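Long-range contacts in lipase (Pelosinus fermentans, PDB 5AH0), which hydrolyses ester bonds as a lipase and also degrades the polyester poly(butylene adipate-co-terephthalate): residues G91-W96 with K104-H109; Q125-G130 with S143-G148; T166-G171 with R292-Y297; N181-L186 with L196-K201. All blocks are in the same frame, centred on the assembly; numbering follows the deposited sequence.

Interaction 1. Residues G91-W96 with K104-H109; sequences GLYPEW and KVNKIH
Trp96 and Ile108 form the tight part of this contact. CD1 of Ile108 lies over one face of the indole, near its rim and 3.2 Å above the ring plane. CG1 and CG2 of the same residue meet the five-membered ring, with Ile108 CG2 3.5 Å from Trp96 CD1. The indole reaches this place because its CG is anti to the backbone N (chi1 -177°). Its NE1 hydrogen bonds to the carbonyl of Trp152, so this buried N-H is satisfied. Residues 93-96 form a type I beta turn, closed by Trp96 N to Tyr93 O at 2.9 Å. The turn packs against the start of strand 108-113, part of the central parallel sheet of this alpha/beta-hydrolase fold. Asn106, centre of an inverse gamma turn just before the strand, ties back to the beta turn. Asn106 ND2 donates to Glu95 O at 3.1 Å, with an N-H...O angle of 147°. The donor sits above the carbonyl plane of Glu95. With an alanine at this position the Glu95 carbonyl would probably lose this donor, and Tyr93 OH its packing against the amide. The Tyr93 side is looser and more accessible. Its ring touches Ile108 CG2 from CD2 at 3.9 Å. A water donates to Lys107 O at 2.7 Å. Its link to Tyr93 OH is modelled too short to be relied on. Glu95 CB only packs against the amide of Asn106.

Interaction 2. Residues Q125-G130 with S143-G148; sequences QLLKEG and SSLFAG
The ring of Phe146 is the flat side chain of this contact, and it meets Leu126 obliquely. Leu126 CD1 comes no closer than 4.5 Å, at Phe146 CE1. Beyond the contact the ring also touches Asp71 and Ser131. Leu145 makes the closer side-chain packing. Its CD1 touches two leucines of the helix, 3.7 Å from Leu127 CD2 and 3.8 Å from Leu126 CB. Its other methyl, CD2, lies 3.9 Å from Leu126 CD1. A chi1 of 180° swings the Leu145 branches away from its own backbone N and brings both methyls to the helix. The helix is 116-129, which follows strand 108-113 in the alpha/beta-hydrolase fold. The 3-10 segment 144-146 packs beside the last turn of the helix, in the connection to strand 153-159. Replacing Leu145 with an alanine would probably open a gap beside Leu126 and Leu127. The backbones approach closely at two glycines. Gly130, the first residue to leave the helix, has positive phi, and its CA lies 3.3 Å from Phe146 O in a CA-H...O contact. The positive phi and the closeness of this carbonyl suit a glycine. Gly148 makes a similar contact from its CA to Leu127 O at 3.5 Å. Its backbone angles also call for glycine. Lys128 points away from the loop and forms a salt bridge with Asp256. Tyr62 of helix 54-66 touches both Leu127 and Leu145.

Interaction 3. Residues T166-G171 with R292-Y297; sequences TTLADG and RFIGSY
Apolar packing joins Leu168 to Ile294. Ile294 CD1 lies 3.9 Å from Leu168 CD1 and also meets Leu168 CB. The methyl CG2 of Thr166 approaches the same CD1 from farther away, at 4.3 Å. Ile294 places CG1 opposite its carbonyl carbon (chi1 -61°), which carries CD1 to Leu168 while CG2 turns to Thr167. Thr167 OG1 is 3.3 Å from Ile294 CG2. This is a van der Waals contact, and the hydroxyl has a hydrogen-bond partner elsewhere.

Contacts with aromatic rings form the second group. Thr167 meets the Tyr297 ring obliquely, with Tyr297 CD2 3.5 Å from Thr167 CB. Thr167 CG2 touches the same ring carbons, CD2 and CE2. The ring of Phe293 presents its edge to a carbonyl. Thr167 O lies in the ring plane, 3.9 Å from Phe293 CE2.

No hydrogen bond crosses between the two segments. Polar ties run through neighbours instead. Arg299 NH1 joins both sides, with a salt bridge to Asp170 OD2 and a hydrogen bond to Tyr297 OH. Asp170 OD2 is also hydrogen-bonded to Thr241. The arginine would probably stabilise the negative charge of this buried carboxylate. Asn319 OD1 accepts from the backbone N of Thr167.

The contact packs the short, weakly bonded helix 167-170 against the last turn of helix 288-294 and the residues after it. Helix 167-170 is reached after strand 153-159 of the central parallel sheet, within the alpha/beta-hydrolase fold.

Interaction 4. Residues N181-L186 with L196-K201; sequences NLVASL and LIYDFK
Residues 181-186, within helix 173-190, run beside the irregular chain 196-201, with CA atoms 7.8 Å apart at Val183 and Tyr198 and 7.9 Å apart at Leu186 and Leu196. No hydrogen bond links the two backbones, so side chains fill the interval.

Val183 divides its two methyls between different partners. CG1 lies 3.9 Å from Leu196 CD2. CG2 lies 3.8 Å from Phe200 CZ and over one face of the Tyr198 ring, offset toward its rim. The valine's chi1 of 180° sends CG1 to the leucine and leaves CG2 facing the rings.

Leu186 works one helical turn farther on. Its CD1 touches Tyr198 CE2 at 3.9 Å, and its CB meets Leu196 CD2 at 4.1 Å. Leu196 CD2 thus spans Val183 and Leu186, and it lies 3.7 Å from Val183 O.

The two aromatic residues of the loop also meet each other. Phe200 CD1 is at the edge of the Tyr198 ring, in its plane. In return, Tyr198 CD1 lies over one face of Phe200. The hydroxyl of the buried Tyr198 is satisfied by the carbonyl of Met13. Asp199 OD1 accepts from Lys201 N in an Asx turn, and its OD2 forms a salt bridge with Arg87.

Helix 215-223 adjoins the contact: Leu215 touches Val183 and Leu196, while Phe200 packs on Tyr218 and Phe223. The loop 196-201 therefore lies against both helix 173-190 and helix 215-223.

Overall arrangement
Interactions 1 and 2 come first along the chain and are neighbours, with centres 16 Å apart. They share the unit formed by strand 108-113 and helix 116-129, and they touch where Trp96 CZ2 meets Leu127 CD1 at 3.8 Å. Interaction 3 lies across the chain's centre from both, its centre about 38 Å from that of interaction 1. Interaction 4 is nested within the loop that interaction 3 closes. Their centres are 22 Å apart, and helices 167-170 and 173-190 are consecutive. Interaction 4 lies wholly between strands 153-159 and 258-265 of the central sheet. Interaction 3 ties the start of that connection to helix 288-294, which follows strand 258-265.

Interaction 1. Residues G91-W96 with K104-H109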
# COMPACT_ATOMS: atom_id res chain seq x y z
N GLY A 91 14.32 9.16 -9.28
CA GLY A 91 14.32 9.29 -7.84
C GLY A 91 13.60 10.54 -7.39
O GLY A 91 13.89 11.64 -7.86
N LEU A 92 12.64 10.36 -6.50
CA LEU A 92 11.86 11.47 -5.96
C LEU A 92 12.72 12.33 -5.06
O LEU A 92 12.49 13.53 -4.95
CB LEU A 92 10.66 10.97 -5.16
CG LEU A 92 9.54 10.29 -5.93
CD1 LEU A 92 8.54 9.73 -4.94
CD2 LEU A 92 8.89 11.27 -6.90
N TYR A 93 13.67 11.69 -4.39
CA TYR A 93 14.46 12.32 -3.35
C TYR A 93 15.87 11.72 -3.27
O TYR A 93 16.19 11.01 -2.31
CB TYR A 93 13.73 12.19 -2.01
CG TYR A 93 14.27 13.02 -0.86
CD1 TYR A 93 14.50 14.38 -1.01
CD2 TYR A 93 14.51 12.44 0.38
CE1 TYR A 93 14.98 15.14 0.05
CE2 TYR A 93 14.98 13.19 1.44
CZ TYR A 93 15.22 14.54 1.27
OH TYR A 93 15.70 15.28 2.33
N PRO A 94 16.71 11.99 -4.28
CA PRO A 94 18.04 11.39 -4.41
C PRO A 94 18.93 11.50 -3.16
O PRO A 94 19.76 10.62 -2.94
CB PRO A 94 18.66 12.17 -5.57
CG PRO A 94 17.49 12.60 -6.38
CD PRO A 94 16.40 12.90 -5.39
N GLU A 95 18.74 12.54 -2.36
CA GLU A 95 19.60 12.75 -1.20
C GLU A 95 19.08 12.02 0.04
O GLU A 95 19.59 12.25 1.14
CB GLU A 95 19.72 14.24 -0.89
CG GLU A 95 19.82 15.12 -2.12
CD GLU A 95 18.46 15.41 -2.72
OE1 GLU A 95 17.48 15.49 -1.94
OE2 GLU A 95 18.37 15.57 -3.96
N TRP A 96 18.10 11.15 -0.16
CA TRP A 96 17.51 10.38 0.93
C TRP A 96 18.61 9.61 1.65
O TRP A 96 19.42 8.94 1.02
CB TRP A 96 16.46 9.42 0.36
CG TRP A 96 15.72 8.59 1.38
CD1 TRP A 96 15.36 8.95 2.64
CD2 TRP A 96 15.26 7.24 1.21
NE1 TRP A 96 14.70 7.92 3.27
CE2 TRP A 96 14.62 6.86 2.41
CE3 TRP A 96 15.32 6.32 0.16
CZ2 TRP A 96 14.06 5.59 2.58
CZ3 TRP A 96 14.76 5.07 0.33
CH2 TRP A 96 14.13 4.72 1.54
N LYS A 104 23.46 15.90 9.88
CA LYS A 104 22.16 15.34 10.24
C LYS A 104 21.73 14.39 9.12
O LYS A 104 22.10 14.59 7.97
CB LYS A 104 21.12 16.44 10.43
CG LYS A 104 21.24 17.25 11.73
CD LYS A 104 20.82 16.44 12.96
CE LYS A 104 20.53 17.37 14.14
NZ LYS A 104 20.20 16.62 15.38
N VAL A 105 20.94 13.37 9.44
CA VAL A 105 20.54 12.41 8.42
C VAL A 105 19.24 12.83 7.72
O VAL A 105 18.28 13.23 8.38
CB VAL A 105 20.35 11.01 9.03
CG1 VAL A 105 20.44 9.95 7.94
CG2 VAL A 105 21.39 10.75 10.10
N ASN A 106 19.22 12.72 6.39
CA ASN A 106 18.03 13.03 5.60
C ASN A 106 16.98 11.93 5.62
O ASN A 106 16.97 11.07 4.75
CB ASN A 106 18.40 13.29 4.14
CG ASN A 106 19.02 14.65 3.92
OD1 ASN A 106 18.66 15.62 4.59
ND2 ASN A 106 19.96 14.73 2.98
N LYS A 107 16.10 11.97 6.61
CA LYS A 107 15.08 10.93 6.75
C LYS A 107 13.78 11.35 6.05
O LYS A 107 13.66 12.49 5.59
CB LYS A 107 14.83 10.63 8.23
CG LYS A 107 16.09 10.71 9.07
CD LYS A 107 15.88 10.29 10.51
CE LYS A 107 15.71 8.79 10.64
NZ LYS A 107 15.52 8.35 12.06
N ILE A 108 12.83 10.42 5.95
CA ILE A 108 11.49 10.72 5.41
C ILE A 108 10.41 10.21 6.33
O ILE A 108 10.67 9.36 7.19
CB ILE A 108 11.25 10.07 4.04
CG1 ILE A 108 11.33 8.55 4.16
CG2 ILE A 108 12.23 10.58 3.00
CD1 ILE A 108 11.13 7.84 2.85
N HIS A 109 9.20 10.74 6.16
CA HIS A 109 7.99 10.16 6.74
C HIS A 109 7.26 9.34 5.68
O HIS A 109 6.95 9.87 4.61
CB HIS A 109 7.02 11.22 7.25
CG HIS A 109 7.61 12.18 8.23
ND1 HIS A 109 7.91 11.83 9.53
CD2 HIS A 109 7.91 13.50 8.11
CE1 HIS A 109 8.40 12.89 10.16
NE2 HIS A 109 8.41 13.91 9.32
O HOH W 1 15.32 14.40 4.56

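Interaction 2. Residues Q125-G130 with S143-G148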
# COMPACT_ATOMS: atom_id res chain seq x y z
N GLN A 125 12.17 -2.63 7.15
CA GLN A 125 12.80 -3.87 7.60
C GLN A 125 14.05 -4.15 6.78
O GLN A 125 15.07 -4.58 7.32
CB GLN A 125 11.83 -5.05 7.50
CG GLN A 125 12.35 -6.30 8.21
CD GLN A 125 12.31 -6.18 9.73
OE1 GLN A 125 11.43 -5.52 10.29
NE2 GLN A 125 13.28 -6.78 10.39
N LEU A 126 13.97 -3.90 5.48
CA LEU A 126 15.09 -4.09 4.57
C LEU A 126 16.13 -2.99 4.75
O LEU A 126 17.33 -3.24 4.68
CB LEU A 126 14.58 -4.14 3.13
CG LEU A 126 13.81 -5.44 2.84
CD1 LEU A 126 13.29 -5.48 1.41
CD2 LEU A 126 14.68 -6.65 3.15
N LEU A 127 15.66 -1.77 5.00
CA LEU A 127 16.56 -0.65 5.27
C LEU A 127 17.48 -0.93 6.44
O LEU A 127 18.70 -0.77 6.36
CB LEU A 127 15.77 0.63 5.55
CG LEU A 127 15.09 1.25 4.34
CD1 LEU A 127 14.42 2.55 4.74
CD2 LEU A 127 16.13 1.50 3.26
N LYS A 128 16.87 -1.38 7.53
CA LYS A 128 17.59 -1.56 8.78
C LYS A 128 18.51 -2.77 8.75
O LYS A 128 19.63 -2.70 9.24
CB LYS A 128 16.60 -1.71 9.93
CG LYS A 128 16.00 -0.42 10.41
CD LYS A 128 17.12 0.46 10.95
CE LYS A 128 16.58 1.54 11.83
NZ LYS A 128 15.75 0.94 12.92
N GLU A 129 18.03 -3.87 8.20
CA GLU A 129 18.73 -5.13 8.37
C GLU A 129 18.98 -5.90 7.08
O GLU A 129 19.54 -7.00 7.11
CB GLU A 129 17.96 -6.00 9.35
CG GLU A 129 17.76 -5.32 10.69
CD GLU A 129 16.74 -6.01 11.56
OE1 GLU A 129 16.55 -7.23 11.39
OE2 GLU A 129 16.10 -5.32 12.39
N GLY A 130 18.59 -5.32 5.95
CA GLY A 130 18.81 -5.94 4.65
C GLY A 130 18.32 -7.37 4.60
O GLY A 130 17.44 -7.77 5.36
N SER A 143 22.27 -5.18 -4.70
CA SER A 143 21.53 -3.96 -4.42
C SER A 143 21.79 -3.41 -3.02
O SER A 143 21.73 -4.15 -2.04
CB SER A 143 20.03 -4.16 -4.58
OG SER A 143 19.35 -2.96 -4.23
N SER A 144 22.05 -2.11 -2.95
CA SER A 144 22.37 -1.44 -1.70
C SER A 144 21.31 -1.62 -0.61
O SER A 144 21.62 -1.57 0.58
CB SER A 144 22.58 0.06 -1.97
OG SER A 144 22.74 0.79 -0.78
N LEU A 145 20.06 -1.85 -1.02
CA LEU A 145 18.97 -2.05 -0.08
C LEU A 145 19.26 -3.17 0.92
O LEU A 145 18.90 -3.07 2.10
CB LEU A 145 17.67 -2.34 -0.82
CG LEU A 145 16.45 -2.57 0.08
CD1 LEU A 145 16.22 -1.38 1.01
CD2 LEU A 145 15.21 -2.90 -0.73
N PHE A 146 19.93 -4.22 0.46
CA PHE A 146 20.12 -5.42 1.28
C PHE A 146 21.34 -5.38 2.20
O PHE A 146 21.61 -6.35 2.92
CB PHE A 146 20.20 -6.65 0.38
CG PHE A 146 19.04 -6.78 -0.57
CD1 PHE A 146 17.77 -7.09 -0.09
CD2 PHE A 146 19.20 -6.58 -1.92
CE1 PHE A 146 16.69 -7.19 -0.96
CE2 PHE A 146 18.14 -6.70 -2.80
CZ PHE A 146 16.87 -7.00 -2.31
N ALA A 147 22.08 -4.28 2.19
CA ALA A 147 23.22 -4.15 3.10
C ALA A 147 22.76 -4.15 4.55
O ALA A 147 23.14 -5.03 5.34
CB ALA A 147 24.01 -2.87 2.80
N GLY A 148 21.92 -3.17 4.89
CA GLY A 148 21.43 -2.96 6.24
C GLY A 148 21.96 -1.68 6.86
O GLY A 148 22.64 -0.88 6.21

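Interaction 3. Residues T166-G171 with R292-Y297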
# COMPACT_ATOMS: atom_id res chain seq x y z
N THR A 166 -6.74 -9.46 4.78
CA THR A 166 -8.16 -9.25 4.48
C THR A 166 -8.89 -10.51 4.04
O THR A 166 -8.38 -11.24 3.19
CB THR A 166 -8.36 -8.27 3.34
OG1 THR A 166 -7.51 -7.15 3.50
CG2 THR A 166 -9.79 -7.82 3.34
N THR A 167 -10.10 -10.72 4.53
CA THR A 167 -10.89 -11.86 4.07
C THR A 167 -11.32 -11.67 2.60
O THR A 167 -11.75 -12.61 1.95
CB THR A 167 -12.11 -12.10 4.98
OG1 THR A 167 -12.88 -10.91 5.09
CG2 THR A 167 -11.62 -12.45 6.37
N LEU A 168 -11.15 -10.46 2.08
CA LEU A 168 -11.40 -10.24 0.66
C LEU A 168 -10.44 -11.07 -0.18
O LEU A 168 -10.81 -11.61 -1.21
CB LEU A 168 -11.24 -8.77 0.28
CG LEU A 168 -11.75 -8.42 -1.11
CD1 LEU A 168 -13.25 -8.16 -1.11
CD2 LEU A 168 -11.00 -7.26 -1.69
N ALA A 169 -9.20 -11.17 0.28
CA ALA A 169 -8.19 -11.93 -0.46
C ALA A 169 -8.25 -13.42 -0.14
O ALA A 169 -7.73 -14.24 -0.90
CB ALA A 169 -6.79 -11.38 -0.17
N ASP A 170 -8.89 -13.79 0.97
CA ASP A 170 -9.04 -15.20 1.33
C ASP A 170 -10.02 -15.91 0.41
O ASP A 170 -9.91 -17.11 0.18
CB ASP A 170 -9.49 -15.36 2.80
CG ASP A 170 -8.40 -14.99 3.80
OD1 ASP A 170 -7.48 -14.21 3.46
OD2 ASP A 170 -8.44 -15.48 4.95
N GLY A 171 -10.99 -15.16 -0.11
CA GLY A 171 -11.98 -15.69 -1.04
C GLY A 171 -11.44 -15.99 -2.43
O GLY A 171 -12.17 -16.47 -3.30
N ARG A 292 -20.33 -6.10 1.68
CA ARG A 292 -21.30 -7.10 2.13
C ARG A 292 -20.67 -8.48 2.16
O ARG A 292 -20.92 -9.26 3.08
CB ARG A 292 -22.56 -7.10 1.26
CG ARG A 292 -23.44 -5.88 1.50
CD ARG A 292 -24.80 -5.95 0.84
NE ARG A 292 -25.83 -6.57 1.66
CZ ARG A 292 -26.29 -7.80 1.45
NH1 ARG A 292 -25.80 -8.52 0.44
NH2 ARG A 292 -27.24 -8.29 2.23
N PHE A 293 -19.83 -8.78 1.17
CA PHE A 293 -19.16 -10.06 1.17
C PHE A 293 -18.29 -10.21 2.41
O PHE A 293 -18.36 -11.22 3.09
CB PHE A 293 -18.29 -10.27 -0.08
CG PHE A 293 -17.48 -11.53 -0.03
CD1 PHE A 293 -18.04 -12.75 -0.40
CD2 PHE A 293 -16.18 -11.51 0.46
CE1 PHE A 293 -17.31 -13.93 -0.31
CE2 PHE A 293 -15.43 -12.69 0.54
CZ PHE A 293 -16.00 -13.91 0.15
N ILE A 294 -17.44 -9.23 2.69
CA ILE A 294 -16.53 -9.29 3.83
C ILE A 294 -17.30 -9.35 5.15
O ILE A 294 -16.91 -10.06 6.08
CB ILE A 294 -15.57 -8.08 3.87
CG1 ILE A 294 -14.71 -8.07 2.61
CG2 ILE A 294 -14.65 -8.13 5.11
CD1 ILE A 294 -13.89 -6.83 2.46
N GLY A 295 -18.40 -8.61 5.21
CA GLY A 295 -19.21 -8.57 6.41
C GLY A 295 -20.00 -9.83 6.70
O GLY A 295 -20.65 -9.92 7.74
N SER A 296 -19.95 -10.81 5.80
CA SER A 296 -20.69 -12.05 6.00
C SER A 296 -19.79 -13.29 5.93
O SER A 296 -20.25 -14.42 6.06
CB SER A 296 -21.83 -12.18 4.98
OG SER A 296 -21.33 -12.34 3.66
N TYR A 297 -18.50 -13.07 5.69
CA TYR A 297 -17.56 -14.17 5.54
C TYR A 297 -16.99 -14.61 6.88
O TYR A 297 -16.33 -13.84 7.56
CB TYR A 297 -16.43 -13.78 4.59
CG TYR A 297 -15.41 -14.87 4.41
CD1 TYR A 297 -15.59 -15.88 3.48
CD2 TYR A 297 -14.25 -14.88 5.18
CE1 TYR A 297 -14.65 -16.89 3.32
CE2 TYR A 297 -13.30 -15.88 5.03
CZ TYR A 297 -13.51 -16.88 4.09
OH TYR A 297 -12.57 -17.88 3.93

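Interaction 4. Residues N181-L186 with L196-K201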
# COMPACT_ATOMS: atom_id res chain seq x y z
N ASN A 181 -13.14 -4.93 -11.48
CA ASN A 181 -14.16 -3.91 -11.31
C ASN A 181 -13.59 -2.55 -10.94
O ASN A 181 -14.14 -1.52 -11.31
CB ASN A 181 -15.17 -4.35 -10.27
CG ASN A 181 -16.20 -5.29 -10.84
OD1 ASN A 181 -17.11 -4.87 -11.56
ND2 ASN A 181 -16.07 -6.58 -10.53
N LEU A 182 -12.47 -2.52 -10.22
CA LEU A 182 -11.85 -1.24 -9.91
C LEU A 182 -11.36 -0.54 -11.18
O LEU A 182 -11.57 0.65 -11.35
CB LEU A 182 -10.70 -1.39 -8.93
CG LEU A 182 -10.10 -0.02 -8.62
CD1 LEU A 182 -10.21 0.32 -7.16
CD2 LEU A 182 -8.65 0.08 -9.09
N VAL A 183 -10.72 -1.28 -12.08
CA VAL A 183 -10.28 -0.69 -13.34
C VAL A 183 -11.48 -0.22 -14.14
O VAL A 183 -11.50 0.90 -14.63
CB VAL A 183 -9.47 -1.67 -14.19
CG1 VAL A 183 -9.04 -1.00 -15.51
CG2 VAL A 183 -8.27 -2.15 -13.43
N ALA A 184 -12.48 -1.08 -14.24
CA ALA A 184 -13.69 -0.75 -14.97
C ALA A 184 -14.35 0.46 -14.36
O ALA A 184 -14.84 1.34 -15.07
CB ALA A 184 -14.63 -1.93 -14.97
N SER A 185 -14.32 0.53 -13.03
CA SER A 185 -14.92 1.66 -12.33
C SER A 185 -14.21 2.97 -12.64
O SER A 185 -14.86 3.98 -12.87
CB SER A 185 -14.89 1.43 -10.82
OG SER A 185 -15.46 2.53 -10.13
N LEU A 186 -12.88 2.94 -12.63
CA LEU A 186 -12.10 4.15 -12.92
C LEU A 186 -12.37 4.66 -14.33
O LEU A 186 -12.54 5.87 -14.54
CB LEU A 186 -10.61 3.86 -12.75
CG LEU A 186 -10.12 3.54 -11.34
CD1 LEU A 186 -8.61 3.32 -11.37
CD2 LEU A 186 -10.50 4.63 -10.35
N LEU A 196 -8.42 4.49 -20.90
CA LEU A 196 -7.89 4.73 -19.56
C LEU A 196 -6.41 4.35 -19.47
O LEU A 196 -6.01 3.26 -19.86
CB LEU A 196 -8.68 3.93 -18.52
CG LEU A 196 -8.21 4.02 -17.07
CD1 LEU A 196 -8.70 5.31 -16.41
CD2 LEU A 196 -8.74 2.80 -16.29
N ILE A 197 -5.60 5.26 -18.95
CA ILE A 197 -4.19 4.95 -18.74
C ILE A 197 -4.05 4.25 -17.39
O ILE A 197 -4.19 4.86 -16.33
CB ILE A 197 -3.32 6.21 -18.78
CG1 ILE A 197 -3.62 6.99 -20.07
CG2 ILE A 197 -1.85 5.84 -18.67
CD1 ILE A 197 -2.86 8.29 -20.19
N TYR A 198 -3.82 2.95 -17.45
CA TYR A 198 -3.64 2.15 -16.25
C TYR A 198 -2.72 0.98 -16.58
O TYR A 198 -2.88 0.34 -17.62
CB TYR A 198 -4.98 1.64 -15.71
CG TYR A 198 -4.91 1.08 -14.30
CD1 TYR A 198 -4.38 -0.19 -14.07
CD2 TYR A 198 -5.38 1.80 -13.21
CE1 TYR A 198 -4.31 -0.73 -12.78
CE2 TYR A 198 -5.31 1.27 -11.91
CZ TYR A 198 -4.78 0.01 -11.71
OH TYR A 198 -4.70 -0.52 -10.45
N ASP A 199 -1.74 0.73 -15.72
CA ASP A 199 -0.78 -0.32 -15.98
C ASP A 199 -0.52 -1.20 -14.76
O ASP A 199 -0.25 -0.70 -13.68
CB ASP A 199 0.54 0.28 -16.46
CG ASP A 199 1.61 -0.77 -16.66
OD1 ASP A 199 1.25 -1.90 -17.08
OD2 ASP A 199 2.79 -0.47 -16.40
N PHE A 200 -0.56 -2.52 -14.94
CA PHE A 200 -0.43 -3.41 -13.80
C PHE A 200 1.01 -3.59 -13.36
O PHE A 200 1.27 -4.10 -12.26
CB PHE A 200 -1.09 -4.75 -14.08
CG PHE A 200 -2.58 -4.64 -14.20
CD1 PHE A 200 -3.36 -4.49 -13.06
CD2 PHE A 200 -3.20 -4.68 -15.44
CE1 PHE A 200 -4.73 -4.38 -13.16
CE2 PHE A 200 -4.57 -4.57 -15.54
CZ PHE A 200 -5.34 -4.41 -14.40
N LYS A 201 1.94 -3.15 -14.21
CA LYS A 201 3.36 -3.17 -13.90
C LYS A 201 3.82 -4.57 -13.49
O LYS A 201 4.35 -4.77 -12.40
CB LYS A 201 3.68 -2.15 -12.81
CG LYS A 201 3.27 -0.73 -13.17
CD LYS A 201 3.13 0.13 -11.92
CE LYS A 201 2.16 1.29 -12.15
NZ LYS A 201 1.26 1.51 -10.95